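PDB 3P2Y: alanine dehydrogenase/pyridine nucleotide transhydrogenase from Mycobacterium smegmatis str. MC2 155, which probably catalyses hydride transfer between NADH and NADP+ as the alpha 1 subunit of a proton-pumping transhydrogenase. Local coordinates for residues V269-L274 and V298-G303; E310-G315 and I325-N330; P281-A286 and G306-L311. One frame throughout, in Å; residues are numbered along the deposited sequence.

Contact 1. Residues V269-L274 and V298-G303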
loop_
_atom_site.group_PDB
_atom_site.type_symbol
_atom_site.label_atom_id
_atom_site.label_comp_id
_atom_site.label_asym_id
_atom_site.label_seq_id
_atom_site.Cartn_x
_atom_site.Cartn_y
_atom_site.Cartn_z
ATOM N N VAL A 269 11.114 -8.920 -2.381
ATOM C CA VAL A 269 11.208 -9.943 -3.414
ATOM C C VAL A 269 9.777 -10.305 -3.803
ATOM O O VAL A 269 8.947 -10.667 -2.928
ATOM C CB VAL A 269 11.957 -11.224 -2.909
ATOM C CG1 VAL A 269 11.908 -12.334 -3.992
ATOM C CG2 VAL A 269 13.401 -10.883 -2.513
ATOM N N ILE A 270 9.474 -10.189 -5.101
ATOM C CA ILE A 270 8.134 -10.487 -5.596
ATOM C C ILE A 270 8.265 -11.698 -6.501
ATOM O O ILE A 270 9.088 -11.702 -7.424
ATOM C CB ILE A 270 7.552 -9.277 -6.371
ATOM C CG1 ILE A 270 7.501 -8.054 -5.441
ATOM C CG2 ILE A 270 6.169 -9.616 -6.948
ATOM C CD1 ILE A 270 7.098 -6.759 -6.086
ATOM N N THR A 271 7.469 -12.735 -6.225
ATOM C CA THR A 271 7.560 -13.967 -7.023
ATOM C C THR A 271 6.252 -14.182 -7.776
ATOM O O THR A 271 5.164 -14.008 -7.208
ATOM C CB THR A 271 7.898 -15.208 -6.142
ATOM O OG1 THR A 271 6.775 -15.536 -5.314
ATOM C CG2 THR A 271 9.098 -14.899 -5.223
ATOM N N THR A 272 6.339 -14.561 -9.052
ATOM C CA THR A 272 5.116 -14.556 -9.877
ATOM C C THR A 272 4.975 -15.816 -10.726
ATOM O O THR A 272 4.011 -15.934 -11.477
ATOM C CB THR A 272 5.042 -13.341 -10.864
ATOM O OG1 THR A 272 5.932 -13.564 -11.978
ATOM C CG2 THR A 272 5.393 -11.999 -10.191
ATOM N N ALA A 273 5.956 -16.714 -10.657
ATOM C CA ALA A 273 6.029 -17.812 -11.642
ATOM C C ALA A 273 4.928 -18.849 -11.437
ATOM O O ALA A 273 4.691 -19.333 -10.314
ATOM C CB ALA A 273 7.370 -18.463 -11.612
ATOM N N LEU A 274 4.268 -19.197 -12.547
ATOM C CA LEU A 274 3.190 -20.184 -12.542
ATOM C C LEU A 274 3.449 -21.231 -13.602
ATOM O O LEU A 274 4.173 -20.980 -14.576
ATOM C CB LEU A 274 1.837 -19.539 -12.850
ATOM C CG LEU A 274 1.444 -18.345 -11.979
ATOM C CD1 LEU A 274 0.288 -17.566 -12.589
ATOM C CD2 LEU A 274 1.133 -18.795 -10.557
ATOM N N VAL A 298 8.832 -10.797 1.304
ATOM C CA VAL A 298 8.627 -11.638 0.139
ATOM C C VAL A 298 7.139 -11.593 -0.176
ATOM O O VAL A 298 6.308 -11.957 0.678
ATOM C CB VAL A 298 9.021 -13.134 0.411
ATOM C CG1 VAL A 298 8.665 -14.060 -0.809
ATOM C CG2 VAL A 298 10.522 -13.246 0.750
ATOM N N VAL A 299 6.804 -11.156 -1.390
ATOM C CA VAL A 299 5.393 -11.115 -1.833
ATOM C C VAL A 299 5.261 -12.244 -2.865
ATOM O O VAL A 299 5.779 -12.161 -3.983
ATOM C CB VAL A 299 5.018 -9.773 -2.478
ATOM C CG1 VAL A 299 3.483 -9.760 -2.821
ATOM C CG2 VAL A 299 5.384 -8.571 -1.546
ATOM N N ASP A 300 4.605 -13.325 -2.455
ATOM C CA ASP A 300 4.476 -14.541 -3.265
ATOM C C ASP A 300 3.090 -14.532 -3.889
ATOM O O ASP A 300 2.073 -14.607 -3.177
ATOM C CB ASP A 300 4.684 -15.746 -2.312
ATOM C CG ASP A 300 4.704 -17.103 -3.014
ATOM O OD1 ASP A 300 4.288 -17.238 -4.185
ATOM O OD2 ASP A 300 5.085 -18.078 -2.317
ATOM N N LEU A 301 3.023 -14.395 -5.216
ATOM C CA LEU A 301 1.730 -14.335 -5.900
ATOM C C LEU A 301 1.177 -15.700 -6.270
ATOM O O LEU A 301 0.077 -15.792 -6.805
ATOM C CB LEU A 301 1.794 -13.497 -7.184
ATOM C CG LEU A 301 2.276 -12.039 -7.031
ATOM C CD1 LEU A 301 1.983 -11.254 -8.321
ATOM C CD2 LEU A 301 1.604 -11.397 -5.837
ATOM N N ALA A 302 1.927 -16.750 -5.971
ATOM C CA ALA A 302 1.579 -18.104 -6.447
ATOM C C ALA A 302 0.924 -19.001 -5.369
ATOM O O ALA A 302 0.912 -20.238 -5.501
ATOM C CB ALA A 302 2.831 -18.782 -7.042
ATOM N N GLY A 303 0.358 -18.377 -4.326
ATOM C CA GLY A 303 -0.157 -19.107 -3.159
ATOM C C GLY A 303 -1.232 -20.129 -3.495
ATOM O O GLY A 303 -1.278 -21.197 -2.890
#
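Three backbone hydrogen bonds tie V269-L274 to V298-G303. V299 N reaches V269 O at 2.7 Å. T271 N returns the favour to V299 O at 2.9 Å. L301 N closes the run on T271 O, also at 2.9 Å. Beside them, V298 CA and I270 CA each hold a CA-H...O contact with the carbonyl opposite, V269 O and V299 O.

T271 OG1 lies 3.2 Å from D300 OD1, the two side chains crossing at a slant. With chi1 at 70° the hydroxyl stands between the backbone N and the carbonyl carbon of its own residue, and from there it also hydrogen-bonds N308 OD1. D300 is busy on both oxygens: A302 N meets OD1 on its anti side at 3.0 Å, 31° out of the carboxylate plane, in an Asx turn. OD1 also receives N308 N, while OD2 is bonded to C309 N and T312 OG1. The carboxylate is thereby fixed in rotation.

Segments 269-271 and 298-300 lie in the neighbouring parallel strands 268-271 and 297-300 of the Rossmann-type sheet, their directions differing by 11°; a beta-alpha-beta crossover through helix 286-290 joins the strands.

I270, modelled in two conformers, and V299 lie on the face where A160 of helix 148-167 packs. One residue on from T271 and D300, T272 and L301 lie alongside each other, pointing the same way, and L274 CD2 rests on A302 CB at 3.9 Å.

Contact 2. Residues E310-G315 and I325-N330. With EDO (1,2-ethanediol), chain F.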
loop_
_atom_site.group_PDB
_atom_site.type_symbol
_atom_site.label_atom_id
_atom_site.label_comp_id
_atom_site.label_asym_id
_atom_site.label_seq_id
_atom_site.Cartn_x
_atom_site.Cartn_y
_atom_site.Cartn_z
ATOM N N GLU A 310 8.908 -21.563 -0.124
ATOM C CA GLU A 310 8.718 -22.709 0.770
ATOM C C GLU A 310 7.962 -22.364 2.072
ATOM O O GLU A 310 7.233 -23.197 2.621
ATOM C CB GLU A 310 10.101 -23.322 1.063
ATOM C CG GLU A 310 10.158 -24.483 2.051
ATOM C CD GLU A 310 11.579 -25.063 2.204
ATOM O OE1 GLU A 310 12.546 -24.554 1.567
ATOM O OE2 GLU A 310 11.717 -26.035 2.983
ATOM N N LEU A 311 8.131 -21.140 2.557
ATOM C CA LEU A 311 7.541 -20.751 3.837
ATOM C C LEU A 311 6.176 -20.067 3.673
ATOM O O LEU A 311 5.553 -19.668 4.653
ATOM C CB LEU A 311 8.518 -19.864 4.609
ATOM C CG LEU A 311 9.861 -20.533 4.939
ATOM C CD1 LEU A 311 10.876 -19.509 5.421
ATOM C CD2 LEU A 311 9.660 -21.650 5.986
ATOM N N THR A 312 5.726 -19.931 2.429
ATOM C CA THR A 312 4.447 -19.272 2.168
ATOM C C THR A 312 3.264 -19.971 2.806
ATOM O O THR A 312 3.114 -21.203 2.701
ATOM C CB THR A 312 4.227 -19.104 0.649
ATOM O OG1 THR A 312 5.076 -18.053 0.210
ATOM C CG2 THR A 312 2.767 -18.785 0.297
ATOM N N GLU A 313 2.441 -19.180 3.484
ATOM C CA GLU A 313 1.133 -19.632 3.956
ATOM C C GLU A 313 0.062 -18.924 3.117
ATOM O O GLU A 313 -0.186 -17.725 3.313
ATOM C CB GLU A 313 0.986 -19.335 5.448
ATOM C CG GLU A 313 2.012 -20.104 6.298
ATOM C CD GLU A 313 1.927 -19.789 7.786
ATOM O OE1 GLU A 313 0.817 -19.452 8.251
ATOM O OE2 GLU A 313 2.977 -19.891 8.487
ATOM N N PRO A 314 -0.568 -19.652 2.167
ATOM C CA PRO A 314 -1.514 -19.046 1.204
ATOM C C PRO A 314 -2.607 -18.183 1.862
ATOM O O PRO A 314 -3.228 -18.601 2.871
ATOM C CB PRO A 314 -2.108 -20.272 0.477
ATOM C CG PRO A 314 -1.000 -21.293 0.530
ATOM C CD PRO A 314 -0.334 -21.086 1.876
ATOM N N GLY A 315 -2.775 -16.959 1.366
ATOM C CA GLY A 315 -3.778 -16.033 1.888
ATOM C C GLY A 315 -3.452 -15.377 3.229
ATOM O O GLY A 315 -4.298 -14.706 3.797
ATOM N N ILE A 325 6.596 -12.739 5.029
ATOM C CA ILE A 325 6.219 -13.529 3.856
ATOM C C ILE A 325 4.716 -13.388 3.656
ATOM O O ILE A 325 3.941 -13.804 4.527
ATOM C CB ILE A 325 6.570 -15.018 4.066
ATOM C CG1 ILE A 325 7.960 -15.140 4.723
ATOM C CG2 ILE A 325 6.473 -15.782 2.742
ATOM C CD1 ILE A 325 9.096 -14.721 3.798
ATOM N N THR A 326 4.291 -12.812 2.529
ATOM C CA THR A 326 2.858 -12.558 2.341
ATOM C C THR A 326 2.362 -13.234 1.075
ATOM O O THR A 326 3.100 -13.297 0.091
ATOM C CB THR A 326 2.540 -11.052 2.354
ATOM O OG1 THR A 326 1.114 -10.851 2.348
ATOM C CG2 THR A 326 3.202 -10.310 1.127
ATOM N N SER A 327 1.124 -13.728 1.106
ATOM C CA SER A 327 0.604 -14.511 -0.009
ATOM C C SER A 327 -0.811 -14.075 -0.379
ATOM O O SER A 327 -1.808 -14.778 -0.070
ATOM C CB SER A 327 0.667 -16.029 0.331
ATOM O OG SER A 327 0.078 -16.807 -0.695
ATOM N N PRO A 328 -0.932 -12.937 -1.074
ATOM C CA PRO A 328 -2.265 -12.495 -1.511
ATOM C C PRO A 328 -2.829 -13.414 -2.560
ATOM O O PRO A 328 -2.099 -13.822 -3.459
ATOM C CB PRO A 328 -2.010 -11.124 -2.147
ATOM C CG PRO A 328 -0.546 -11.145 -2.548
ATOM C CD PRO A 328 0.148 -12.008 -1.474
ATOM N N LEU A 329 -4.121 -13.715 -2.456
ATOM C CA LEU A 329 -4.731 -14.659 -3.406
ATOM C C LEU A 329 -5.584 -14.016 -4.495
ATOM O O LEU A 329 -5.885 -14.673 -5.515
ATOM C CB LEU A 329 -5.552 -15.722 -2.679
ATOM C CG LEU A 329 -4.690 -16.580 -1.751
ATOM C CD1 LEU A 329 -5.623 -17.464 -0.920
ATOM C CD2 LEU A 329 -3.618 -17.454 -2.524
ATOM N N ASN A 330 -5.969 -12.756 -4.310
ATOM C CA ASN A 330 -6.778 -12.129 -5.362
ATOM C C ASN A 330 -6.467 -10.659 -5.445
ATOM O O ASN A 330 -7.253 -9.814 -4.997
ATOM C CB ASN A 330 -8.278 -12.403 -5.109
ATOM C CG ASN A 330 -9.173 -12.014 -6.302
ATOM O OD1 ASN A 330 -8.708 -11.424 -7.300
ATOM N ND2 ASN A 330 -10.481 -12.335 -6.185
HETATM C C1 EDO F . -2.112 -11.947 2.476
HETATM O O1 EDO F . -2.721 -11.691 3.763
HETATM C C2 EDO F . -2.038 -10.624 1.716
HETATM O O2 EDO F . -3.353 -10.029 1.712
HETATM O O HOH W 1 2.521 -16.259 3.593
#
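S327 is the residue that E310-G315 folds over, and T312, E313, P314 and G315 all meet it. Direct polar contact between the backbones is slight: G315 N gives S327 O a weak hydrogen bond of 2.8 Å, bent to 129° at the hydrogen. A water adds a second link, accepting from E313 N at 2.9 Å and probably donating to I325 O at 3.0 Å. Beside G315 an ethanediol, probably from the crystallisation liquor, makes a weak bond to G315 O and another hydrogen bond to T317 OG1.

This loop precedes strand 317-320, which pairs antiparallel with 323-326 as a hairpin at the edge of the mixed sheet; the contact lays the loop against the strand's C-terminal end and the residues that follow it.

Among the packing contacts, T312 CG2, anti to the backbone N (chi1 -75° for OG1), presses on S327 CB at 3.5 Å, tighter than usual. That leaves OG1, whose partner is D300, on the other branch, near I325, which is modelled in two conformers. S327 OG comes within 3.3 Å of P314 CA. Farther out, L329 sets CD1 against G315 CA at 3.7 Å, and its CD2 lies near the P314 ring.

Contact 3. Residues P281-A286 and G306-L311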
loop_
_atom_site.group_PDB
_atom_site.type_symbol
_atom_site.label_atom_id
_atom_site.label_comp_id
_atom_site.label_asym_id
_atom_site.label_seq_id
_atom_site.Cartn_x
_atom_site.Cartn_y
_atom_site.Cartn_z
ATOM N N PRO A 281 6.294 -23.278 -9.328
ATOM C CA PRO A 281 7.732 -23.537 -9.200
ATOM C C PRO A 281 8.303 -22.970 -7.894
ATOM O O PRO A 281 8.033 -21.803 -7.555
ATOM C CB PRO A 281 8.331 -22.749 -10.369
ATOM C CG PRO A 281 7.217 -22.520 -11.313
ATOM C CD PRO A 281 5.986 -22.450 -10.511
ATOM N N ARG A 282 9.106 -23.772 -7.190
ATOM C CA ARG A 282 9.813 -23.302 -6.000
ATOM C C ARG A 282 11.005 -22.420 -6.378
ATOM O O ARG A 282 11.949 -22.879 -7.008
ATOM C CB ARG A 282 10.250 -24.506 -5.134
ATOM C CG ARG A 282 10.947 -24.140 -3.838
ATOM C CD ARG A 282 10.000 -23.483 -2.806
ATOM N NE ARG A 282 8.805 -24.271 -2.480
ATOM C CZ ARG A 282 8.796 -25.385 -1.737
ATOM N NH1 ARG A 282 9.928 -25.893 -1.238
ATOM N NH2 ARG A 282 7.640 -26.002 -1.498
ATOM N N LEU A 283 10.958 -21.148 -6.003
ATOM C CA LEU A 283 12.024 -20.207 -6.351
ATOM C C LEU A 283 12.742 -19.621 -5.144
ATOM O O LEU A 283 13.876 -19.130 -5.275
ATOM C CB LEU A 283 11.459 -19.058 -7.197
ATOM C CG LEU A 283 10.732 -19.398 -8.507
ATOM C CD1 LEU A 283 9.982 -18.162 -9.011
ATOM C CD2 LEU A 283 11.717 -19.879 -9.549
ATOM N N VAL A 284 12.067 -19.610 -3.996
ATOM C CA VAL A 284 12.620 -19.021 -2.780
ATOM C C VAL A 284 12.589 -20.115 -1.718
ATOM O O VAL A 284 11.534 -20.426 -1.152
ATOM C CB VAL A 284 11.812 -17.784 -2.316
ATOM C CG1 VAL A 284 12.353 -17.216 -0.982
ATOM C CG2 VAL A 284 11.814 -16.677 -3.419
ATOM N N THR A 285 13.754 -20.693 -1.455
ATOM C CA THR A 285 13.872 -21.729 -0.418
ATOM C C THR A 285 13.721 -21.098 0.954
ATOM O O THR A 285 13.862 -19.876 1.120
ATOM C CB THR A 285 15.271 -22.390 -0.464
ATOM O OG1 THR A 285 16.267 -21.383 -0.241
ATOM C CG2 THR A 285 15.516 -23.081 -1.805
ATOM N N ALA A 286 13.482 -21.943 1.960
ATOM C CA ALA A 286 13.497 -21.484 3.342
ATOM C C ALA A 286 14.788 -20.726 3.689
ATOM O O ALA A 286 14.725 -19.680 4.339
ATOM C CB ALA A 286 13.289 -22.663 4.293
ATOM N N GLY A 306 0.415 -23.362 -4.330
ATOM C CA GLY A 306 1.445 -23.848 -3.428
ATOM C C GLY A 306 2.491 -22.819 -3.023
ATOM O O GLY A 306 3.190 -23.013 -2.025
ATOM N N GLY A 307 2.580 -21.722 -3.779
ATOM C CA GLY A 307 3.566 -20.658 -3.504
ATOM C C GLY A 307 4.940 -20.914 -4.102
ATOM O O GLY A 307 5.400 -22.057 -4.150
ATOM N N ASN A 308 5.611 -19.845 -4.538
ATOM C CA ASN A 308 6.987 -19.932 -5.012
ATOM C C ASN A 308 7.946 -20.027 -3.845
ATOM O O ASN A 308 9.125 -20.363 -4.038
ATOM C CB ASN A 308 7.367 -18.690 -5.835
ATOM C CG ASN A 308 6.467 -18.490 -7.063
ATOM O OD1 ASN A 308 5.886 -17.413 -7.256
ATOM N ND2 ASN A 308 6.323 -19.531 -7.882
ATOM N N CYS A 309 7.452 -19.678 -2.649
ATOM C CA CYS A 309 8.291 -19.660 -1.452
ATOM C C CYS A 309 7.900 -20.814 -0.556
ATOM O O CYS A 309 6.728 -21.013 -0.257
ATOM C CB CYS A 309 8.181 -18.327 -0.686
ATOM S SG CYS A 309 9.237 -18.211 0.781
ATOM N N GLU A 310 8.908 -21.563 -0.124
ATOM C CA GLU A 310 8.718 -22.709 0.770
ATOM C C GLU A 310 7.962 -22.364 2.072
ATOM O O GLU A 310 7.233 -23.197 2.621
ATOM C CB GLU A 310 10.101 -23.322 1.063
ATOM C CG GLU A 310 10.158 -24.483 2.051
ATOM C CD GLU A 310 11.579 -25.063 2.204
ATOM O OE1 GLU A 310 12.546 -24.554 1.567
ATOM O OE2 GLU A 310 11.717 -26.035 2.983
ATOM N N LEU A 311 8.131 -21.140 2.557
ATOM C CA LEU A 311 7.541 -20.751 3.837
ATOM C C LEU A 311 6.176 -20.067 3.673
ATOM O O LEU A 311 5.553 -19.668 4.653
ATOM C CB LEU A 311 8.518 -19.864 4.609
ATOM C CG LEU A 311 9.861 -20.533 4.939
ATOM C CD1 LEU A 311 10.876 -19.509 5.421
ATOM C CD2 LEU A 311 9.660 -21.650 5.986
#
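R282 and E310 cross obliquely, with guanidinium and carboxylate planes 18° apart, yet they form no salt bridge. R282 bends at chi2 and chi3, bringing the guanidinium over the start of the E310 side chain, with NH1 3.5 Å from E310 CB. OE1 stays 4.1 Å from NH1 and well out of the guanidinium plane, so the attraction is probably of charge alone. The extended E310 reaches past, and OE1 takes A286 N at 2.8 Å from above the carboxylate plane.

At the other end N308 lies alongside P281 and L283, and its ND2 donates to P281 O at 2.9 Å, within both the carbonyl and the amide planes. ND2 also bonds A273 O, and OD1 pairs with T271. N308 O is gripped twice, by L283 N at 2.8 Å and V284 N at 3.0 Å. E310 N bonds V284 O at 3.0 Å, and V284 CG1 packs on C309 SG.

Segment 281-286 leads from strand 268-271 into helix 286-290, where T285, at the N-cap, accepts A288 N on OG1 and bonds E260 OE1; 306-311 lies between strands 297-300 and 317-320. L283 and V284 touch L190 of strand 186-190, and L311 leans on A286 and A289.

From the N terminus, strand 268-271 opens contact 1, and 281-286 opens contact 3 before helix 286-290. Strand 297-300 then returns to close contact 1, and the chain at 306-311 closes contact 3, so these two loops cross. Contact 2 opens at 310-315, sharing E310 and L311 with contact 3, and closes on 325-330 after the 317-320/323-326 hairpin; it follows contact 1 in series. Probable hydrogen bonds join them: A302 O with G307 N between contacts 1 and 3, V298 O with T326 N between contacts 1 and 2. Together they bind the C-terminal ends of three neighbouring parallel strands, 268-271, 297-300 and 323-326, to the loops that leave them.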